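Local structure of aminotransferase class-III (Ochrobactrum anthropi, 5GHG) at residues 145-150 / 226-231; 220-225 / 239-244; 255-260 / 276-281. The protein is a class-III omega-transaminase that probably moves amino groups between amines and carbonyl compounds by way of a pyridoxal phosphate cofactor, held here in its aminated form. The protein carries 1 engineered substitution. One frame throughout, in Å; residues are numbered along the deposited sequence.

Contact 1 (145-150 / 226-231); sequences ISRKRG and PVMGAG
Met228 reaches across to Arg147 and lays its terminal methyl over one face of the guanidinium, 3.2 Å separating Met228 CE from Arg147 NE and the methyl sitting toward the rim of the flat group. The thioether is extended beyond CG (chi2 171°, chi3 166°), which places CE between the guanidinium face and the turn backbone, 3.5 Å from Lys148 O. That turn is a type II beta turn from Arg147 to Gly150, closed by Gly150 N to Arg147 O; it begins at the last residue of strand 143-147, at the carboxy-terminal end of the strand in the central sheet of this PLP-dependent fold, with the loop after the neighbouring strand 219-224 packed against it. Polar contacts hold both ends of the interface. At one, Arg149 grips a single acceptor side-on: NE and NH1 both donate to Gly231 O, the shorter bond being 3.0 Å from NH1, and the oxygen lies close to the guanidinium plane. His185 takes the NH2 of the same group. At the other, a water bridges Arg147 NH1 and Pro226 O, while Arg147 NH2 bonds to Glu225 O and NH1 also meets Tyr240 OH. A CA-H...O contact runs from Gly231 CA to Arg149 O.

Contact 2 (220-225 / 239-244); sequences AAFIGE and TYWEKV. With PMP (4'-deoxy-4'-aminopyridoxal-5'-phosphate), chain C.
The packing of helix 240-250 on strand 219-224 belongs to a beta-alpha-beta unit whose strand leads into the cofactor pocket, and Phe222 is the strand residue that meets three helix side chains. With CG anti to the backbone N (chi1 178°), the phenyl ring stands out from the strand toward the helix. Val244 lies over one of its faces, 4.0 Å from Val244 CG1 to Phe222 CE1, and the two side chains cross at about a right angle. Trp241 comes to the edge of the same ring, Trp241 CH2 being 3.9 Å from Phe222 CE1. Phe222 and Tyr240 extend toward each other from strand and helix, the Tyr240 OH near the plane of the phenyl ring, 4.0 Å from Phe222 CZ; Arg147 takes the polar end of the tyrosine.

Strand 220-224 and helix 240-244 run almost antiparallel (174°), their axes 12.4 Å apart at closest approach, as expected where a helix returns the chain before strand 254-258 joins the sheet alongside 219-224. At this distance large side chains fill the gap, and the indole edge reaches the strand backbone itself: Trp241 CH2 is 4.2 Å from Gly224 CA. Just beyond, Trp241 CZ2 comes within 3.6 Å of Glu225 O.

Glu225 CB points away from the helix, and its carboxylate lies in the cofactor pocket. Its OE2 stands 3.3 Å from C2A, the ring methyl of the cofactor, while Tyr151 N holds OE1 and Gly229 N holds OE2, so backbone donors on separate loops fix the carboxylate.

Contact 3 (255-260 / 276-281); sequences LIADEV and FDMKPD. With PMP (4'-deoxy-4'-aminopyridoxal-5'-phosphate), chain C.
Strand 254-258 of the central sheet ends in the cofactor pocket, and the loop leading from helix 272-275 into strand 282-285 lies along its earlier residues. Leu255 and Asp281 meet through two hydrogen bonds. Asp281 N donates to Leu255 O over 2.8 Å, in the carbonyl plane, and Leu255 N donates to Asp281 OD2 over 2.9 Å in a nearly straight bond of 173° that uses the anti lone pair of the carboxylate. The side chain thus takes an N-H of the strand where the loop joins the sheet. Its other oxygen, OD1, forms a salt bridge with Arg304 and accepts from Asn302 ND2.

Apolar contacts continue along the strand. Ala257 CB points at the loop and rests against the proline ring, 3.5 Å from Pro280 CB, with Met278 CE 4.0 Å from that same alanine methyl. The bend of Met278 at chi3 (66°) swings its methyl to the alanine. Leu255, with CG anti to the backbone N, directs its isobutyl group alongside the loop, CD2 lying 3.8 Å from Pro280 CA. A Schellman motif ends helix 272-275, Asp277 (positive phi) being its C-prime residue, with Met278 N bonded to Ser273 O.

Asp258 at the end of the strand and Val260 beyond it face the cofactor. Asp258 OD2 lies 2.8 Å from PMP N1, and the same oxygen accepts hydrogen bonds from His152 ND1 and Asn122 ND2, while OD1 takes Val260 N in an Asx turn. Val260 packs against the ring, CG1 being 3.5 Å from PMP C3. An aspartate at the pyridine nitrogen is the hallmark of fold-type I PLP enzymes, in which it is thought to stabilise the protonated ring.

In the fold
All three contacts are largely buried and reach the same central sheet, in which strands 143-147, 219-224 and 254-258 lie side by side. Contact 2 is the apolar one, aromatic and aliphatic groups filling the space between strand and helix; contact 1 joins a strand end and its turn to the loop after the neighbouring strand and relies on arginines, waters and a methionine; contact 3 mixes backbone and carboxylate bonds with a small apolar patch. Arg147 ties contact 1 to contact 2, strand pairing and Trp241 against Met278 join contacts 2 and 3, and Val227 against Phe276 joins contacts 1 and 3. Contacts 2 and 3 both touch the cofactor, through Glu225 just after one strand, and Asp258 and Val260 at and beyond the end of the next.

Contact 1 (145-150 / 226-231)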
# COMPACT_ATOMS: atom_id res chain seq x y z
N ILE B 145 -10.86 11.83 15.17
CA ILE B 145 -9.91 12.51 16.02
C ILE B 145 -8.65 11.65 16.14
O ILE B 145 -8.72 10.50 16.56
CB ILE B 145 -10.49 12.80 17.41
CG1 ILE B 145 -11.73 13.69 17.27
CG2 ILE B 145 -9.46 13.49 18.31
CD1 ILE B 145 -12.48 13.89 18.58
N SER B 146 -7.51 12.22 15.78
CA SER B 146 -6.19 11.64 15.94
C SER B 146 -5.41 12.51 16.92
O SER B 146 -5.95 13.45 17.51
CB SER B 146 -5.47 11.56 14.58
OG SER B 146 -4.36 10.70 14.70
N ARG B 147 -4.13 12.23 17.07
CA ARG B 147 -3.33 12.97 18.04
C ARG B 147 -2.05 13.51 17.42
O ARG B 147 -1.46 12.88 16.54
CB ARG B 147 -2.96 12.07 19.23
CG ARG B 147 -4.16 11.55 19.96
CD ARG B 147 -3.76 10.61 21.05
NE ARG B 147 -3.07 9.43 20.53
CZ ARG B 147 -2.65 8.43 21.30
NH1 ARG B 147 -2.89 8.47 22.60
NH2 ARG B 147 -2.00 7.39 20.77
N LYS B 148 -1.64 14.67 17.89
CA LYS B 148 -0.32 15.19 17.53
C LYS B 148 0.75 14.15 17.85
O LYS B 148 0.74 13.54 18.92
CB LYS B 148 -0.05 16.50 18.26
CG LYS B 148 -0.84 17.67 17.70
CD LYS B 148 -0.50 18.95 18.47
CE LYS B 148 -1.30 20.14 18.01
NZ LYS B 148 -0.73 21.39 18.62
N ARG B 149 1.67 13.96 16.92
CA ARG B 149 2.77 13.00 17.01
C ARG B 149 2.31 11.55 16.88
O ARG B 149 3.15 10.65 16.93
CB ARG B 149 3.59 13.18 18.31
CG ARG B 149 4.42 14.47 18.30
CD ARG B 149 5.13 14.77 19.64
NE ARG B 149 6.21 13.82 19.91
CZ ARG B 149 6.86 13.73 21.08
NH1 ARG B 149 7.82 12.83 21.24
NH2 ARG B 149 6.54 14.54 22.09
N GLY B 150 1.02 11.29 16.69
CA GLY B 150 0.59 9.97 16.28
C GLY B 150 1.07 9.64 14.88
O GLY B 150 1.36 10.52 14.07
N PRO B 226 -1.55 2.47 21.33
CA PRO B 226 -1.38 2.36 22.79
C PRO B 226 -0.13 3.11 23.26
O PRO B 226 -0.19 3.91 24.21
CB PRO B 226 -1.30 0.85 23.03
CG PRO B 226 -2.07 0.26 21.89
CD PRO B 226 -1.78 1.15 20.70
N VAL B 227 0.99 2.88 22.58
CA VAL B 227 2.23 3.63 22.74
C VAL B 227 2.58 4.18 21.35
O VAL B 227 2.59 3.43 20.38
CB VAL B 227 3.38 2.71 23.24
CG1 VAL B 227 4.70 3.45 23.19
CG2 VAL B 227 3.10 2.21 24.65
N MET B 228 2.88 5.47 21.27
CA MET B 228 3.21 6.07 19.98
C MET B 228 4.62 5.66 19.56
O MET B 228 5.58 5.93 20.28
CB MET B 228 3.12 7.59 20.04
CG MET B 228 1.71 8.13 20.16
SD MET B 228 1.74 9.91 20.49
CE MET B 228 0.03 10.32 20.16
N GLY B 229 4.74 5.01 18.41
CA GLY B 229 6.04 4.54 17.97
C GLY B 229 6.85 5.59 17.25
O GLY B 229 7.77 6.20 17.82
N ALA B 230 6.49 5.83 15.98
CA ALA B 230 7.23 6.77 15.14
C ALA B 230 7.30 8.16 15.74
O ALA B 230 8.23 8.92 15.44
CB ALA B 230 6.61 6.84 13.74
N GLY B 231 6.32 8.52 16.57
CA GLY B 231 6.34 9.81 17.22
C GLY B 231 7.36 9.94 18.34
O GLY B 231 7.49 11.03 18.90
O HOH W 1 -1.07 6.66 23.84
O HOH W 2 3.79 7.77 16.78

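Contact 2 (220-225 / 239-244)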
# COMPACT_ATOMS: atom_id res chain seq x y z
N ALA B 220 -17.05 10.59 14.60
CA ALA B 220 -17.28 9.17 14.38
C ALA B 220 -16.34 8.28 15.20
O ALA B 220 -16.77 7.26 15.72
CB ALA B 220 -17.14 8.83 12.90
N ALA B 221 -15.07 8.66 15.32
CA ALA B 221 -14.09 7.76 15.92
C ALA B 221 -12.90 8.54 16.44
O ALA B 221 -12.63 9.66 16.01
CB ALA B 221 -13.60 6.70 14.92
N PHE B 222 -12.19 7.89 17.35
CA PHE B 222 -10.92 8.34 17.90
C PHE B 222 -9.90 7.24 17.61
O PHE B 222 -10.17 6.07 17.82
CB PHE B 222 -11.08 8.58 19.39
CG PHE B 222 -9.83 9.02 20.10
CD1 PHE B 222 -8.95 8.08 20.62
CD2 PHE B 222 -9.59 10.36 20.34
CE1 PHE B 222 -7.83 8.49 21.32
CE2 PHE B 222 -8.47 10.77 21.04
CZ PHE B 222 -7.58 9.84 21.53
N ILE B 223 -8.73 7.62 17.08
CA ILE B 223 -7.70 6.63 16.78
C ILE B 223 -6.46 6.92 17.62
O ILE B 223 -6.03 8.07 17.74
CB ILE B 223 -7.33 6.57 15.28
CG1 ILE B 223 -6.30 5.47 15.07
CG2 ILE B 223 -6.79 7.91 14.79
CD1 ILE B 223 -6.11 5.03 13.62
N GLY B 224 -5.89 5.86 18.20
CA GLY B 224 -4.64 5.98 18.89
C GLY B 224 -3.82 4.69 18.94
O GLY B 224 -4.37 3.59 19.04
N GLU B 225 -2.51 4.84 18.85
CA GLU B 225 -1.60 3.78 19.24
C GLU B 225 -1.58 3.68 20.77
O GLU B 225 -1.55 4.71 21.45
CB GLU B 225 -0.19 4.08 18.75
CG GLU B 225 -0.09 4.45 17.28
CD GLU B 225 1.10 5.37 17.00
OE1 GLU B 225 0.91 6.61 16.99
OE2 GLU B 225 2.22 4.83 16.80
N THR B 239 -3.47 6.59 33.91
CA THR B 239 -4.88 6.95 33.91
C THR B 239 -5.33 7.58 32.59
O THR B 239 -6.53 7.79 32.41
CB THR B 239 -5.29 7.89 35.07
OG1 THR B 239 -4.79 9.22 34.85
CG2 THR B 239 -4.78 7.34 36.41
N TYR B 240 -4.42 7.85 31.66
CA TYR B 240 -4.82 8.47 30.39
C TYR B 240 -5.88 7.65 29.67
O TYR B 240 -6.95 8.16 29.31
CB TYR B 240 -3.60 8.64 29.49
CG TYR B 240 -3.92 9.09 28.08
CD1 TYR B 240 -4.09 10.44 27.79
CD2 TYR B 240 -4.03 8.18 27.04
CE1 TYR B 240 -4.35 10.88 26.52
CE2 TYR B 240 -4.28 8.60 25.73
CZ TYR B 240 -4.44 9.95 25.48
OH TYR B 240 -4.71 10.42 24.20
N TRP B 241 -5.60 6.38 29.42
CA TRP B 241 -6.52 5.60 28.60
C TRP B 241 -7.86 5.37 29.29
O TRP B 241 -8.90 5.31 28.63
CB TRP B 241 -5.87 4.29 28.16
CG TRP B 241 -5.02 4.49 26.92
CD1 TRP B 241 -3.67 4.38 26.82
CD2 TRP B 241 -5.49 4.89 25.62
NE1 TRP B 241 -3.26 4.66 25.54
CE2 TRP B 241 -4.36 4.98 24.78
CE3 TRP B 241 -6.75 5.17 25.09
CZ2 TRP B 241 -4.46 5.32 23.43
CZ3 TRP B 241 -6.84 5.51 23.73
CH2 TRP B 241 -5.71 5.59 22.93
N GLU B 242 -7.85 5.26 30.62
CA GLU B 242 -9.11 5.15 31.36
C GLU B 242 -9.94 6.42 31.21
O GLU B 242 -11.13 6.36 30.89
CB GLU B 242 -8.83 4.84 32.83
CG GLU B 242 -10.06 4.87 33.70
CD GLU B 242 -9.73 4.77 35.19
OE1 GLU B 242 -10.60 5.12 36.02
OE2 GLU B 242 -8.61 4.34 35.54
N LYS B 243 -9.32 7.58 31.40
CA LYS B 243 -10.04 8.84 31.30
C LYS B 243 -10.46 9.14 29.88
O LYS B 243 -11.57 9.65 29.66
CB LYS B 243 -9.20 9.97 31.89
CG LYS B 243 -8.85 9.76 33.36
CD LYS B 243 -7.80 10.74 33.88
CE LYS B 243 -7.64 10.59 35.41
NZ LYS B 243 -6.42 11.26 35.93
N VAL B 244 -9.62 8.81 28.89
CA VAL B 244 -10.01 9.02 27.50
C VAL B 244 -11.23 8.16 27.15
O VAL B 244 -12.20 8.64 26.54
CB VAL B 244 -8.83 8.76 26.54
CG1 VAL B 244 -9.31 8.66 25.07
CG2 VAL B 244 -7.82 9.88 26.67
N1 PMP C . 0.31 2.69 12.09
C2 PMP C . 1.44 2.65 12.84
C2A PMP C . 1.32 2.76 14.33
C3 PMP C . 2.72 2.54 12.25
O3 PMP C . 3.82 2.59 13.06
C4 PMP C . 2.82 2.43 10.83
C4A PMP C . 4.14 2.22 10.11
N4A PMP C . 5.25 2.98 10.63
C5 PMP C . 1.62 2.45 10.08
C6 PMP C . 0.39 2.52 10.72
C5A PMP C . 1.60 2.38 8.59
O4P PMP C . 2.01 1.08 8.15
P PMP C . 2.67 0.92 6.66
O1P PMP C . 1.79 1.60 5.67
O2P PMP C . 2.76 -0.58 6.47
O3P PMP C . 4.03 1.58 6.66

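Contact 3 (255-260 / 276-281)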
# COMPACT_ATOMS: atom_id res chain seq x y z
N LEU B 255 -13.68 3.63 19.25
CA LEU B 255 -12.26 3.62 19.58
C LEU B 255 -11.52 2.69 18.60
O LEU B 255 -11.83 1.50 18.52
CB LEU B 255 -12.01 3.15 21.01
CG LEU B 255 -10.54 2.95 21.38
CD1 LEU B 255 -9.77 4.26 21.24
CD2 LEU B 255 -10.44 2.41 22.78
N ILE B 256 -10.57 3.25 17.86
CA ILE B 256 -9.69 2.50 16.98
C ILE B 256 -8.33 2.37 17.66
O ILE B 256 -7.68 3.38 17.94
CB ILE B 256 -9.51 3.20 15.62
CG1 ILE B 256 -10.86 3.45 14.94
CG2 ILE B 256 -8.60 2.38 14.69
CD1 ILE B 256 -10.76 4.47 13.82
N ALA B 257 -7.91 1.14 17.95
CA ALA B 257 -6.58 0.89 18.47
C ALA B 257 -5.66 0.55 17.30
O ALA B 257 -5.85 -0.47 16.63
CB ALA B 257 -6.59 -0.25 19.50
N ASP B 258 -4.67 1.40 17.06
CA ASP B 258 -3.67 1.16 16.03
C ASP B 258 -2.53 0.36 16.66
O ASP B 258 -1.64 0.93 17.30
CB ASP B 258 -3.16 2.47 15.44
CG ASP B 258 -2.24 2.26 14.24
OD1 ASP B 258 -1.66 1.16 14.15
OD2 ASP B 258 -2.12 3.17 13.40
N GLU B 259 -2.57 -0.96 16.49
CA GLU B 259 -1.59 -1.87 17.08
C GLU B 259 -0.51 -2.30 16.09
O GLU B 259 0.10 -3.34 16.27
CB GLU B 259 -2.28 -3.09 17.66
CG GLU B 259 -3.26 -2.77 18.76
CD GLU B 259 -2.79 -3.21 20.11
OE1 GLU B 259 -1.58 -3.53 20.26
OE2 GLU B 259 -3.64 -3.25 21.03
N VAL B 260 -0.29 -1.50 15.04
CA VAL B 260 0.66 -1.89 14.01
C VAL B 260 2.04 -2.16 14.62
O VAL B 260 2.71 -3.12 14.26
CB VAL B 260 0.68 -0.82 12.90
CG1 VAL B 260 1.93 -0.91 12.03
CG2 VAL B 260 -0.58 -0.96 12.03
N PHE B 276 -2.54 -1.59 28.32
CA PHE B 276 -3.10 -0.31 28.74
C PHE B 276 -4.60 -0.36 29.02
O PHE B 276 -5.21 0.68 29.19
CB PHE B 276 -2.76 0.75 27.70
CG PHE B 276 -1.30 1.09 27.68
CD1 PHE B 276 -0.76 1.97 28.61
CD2 PHE B 276 -0.44 0.46 26.79
CE1 PHE B 276 0.60 2.26 28.61
CE2 PHE B 276 0.92 0.75 26.80
CZ PHE B 276 1.43 1.64 27.69
N ASP B 277 -5.17 -1.56 29.09
CA ASP B 277 -6.59 -1.75 29.37
C ASP B 277 -7.47 -0.91 28.43
O ASP B 277 -8.37 -0.19 28.86
CB ASP B 277 -6.92 -1.43 30.84
CG ASP B 277 -8.28 -2.01 31.26
OD1 ASP B 277 -8.69 -3.06 30.69
OD2 ASP B 277 -8.95 -1.43 32.13
N MET B 278 -7.21 -1.04 27.14
CA MET B 278 -8.02 -0.41 26.11
C MET B 278 -9.03 -1.42 25.58
O MET B 278 -8.74 -2.61 25.46
CB MET B 278 -7.14 0.09 24.96
CG MET B 278 -6.22 1.21 25.36
SD MET B 278 -4.84 1.43 24.22
CE MET B 278 -5.69 1.97 22.73
N LYS B 279 -10.22 -0.92 25.25
CA LYS B 279 -11.33 -1.75 24.77
C LYS B 279 -11.75 -1.22 23.41
O LYS B 279 -12.80 -0.60 23.26
CB LYS B 279 -12.49 -1.74 25.77
CG LYS B 279 -12.11 -2.36 27.10
CD LYS B 279 -13.30 -2.53 28.04
CE LYS B 279 -12.88 -3.29 29.31
NZ LYS B 279 -13.87 -3.11 30.41
N PRO B 280 -10.92 -1.46 22.38
CA PRO B 280 -11.21 -0.89 21.07
C PRO B 280 -12.40 -1.56 20.39
O PRO B 280 -12.70 -2.73 20.62
CB PRO B 280 -9.93 -1.16 20.28
CG PRO B 280 -9.32 -2.36 20.94
CD PRO B 280 -9.65 -2.19 22.41
N ASP B 281 -13.06 -0.78 19.53
CA ASP B 281 -14.06 -1.32 18.60
C ASP B 281 -13.43 -1.86 17.32
O ASP B 281 -14.01 -2.74 16.68
CB ASP B 281 -15.08 -0.24 18.24
CG ASP B 281 -15.81 0.30 19.45
OD1 ASP B 281 -16.70 -0.42 19.94
OD2 ASP B 281 -15.49 1.42 19.92
N1 PMP C . 0.31 2.69 12.09
C2 PMP C . 1.44 2.65 12.84
C2A PMP C . 1.32 2.76 14.33
C3 PMP C . 2.72 2.54 12.25
O3 PMP C . 3.82 2.59 13.06
C4 PMP C . 2.82 2.43 10.83
C4A PMP C . 4.14 2.22 10.11
N4A PMP C . 5.25 2.98 10.63
C5 PMP C . 1.62 2.45 10.08
C6 PMP C . 0.39 2.52 10.72
C5A PMP C . 1.60 2.38 8.59
O4P PMP C . 2.01 1.08 8.15
P PMP C . 2.67 0.92 6.66
O1P PMP C . 1.79 1.60 5.67
O2P PMP C . 2.76 -0.58 6.47
O3P PMP C . 4.03 1.58 6.66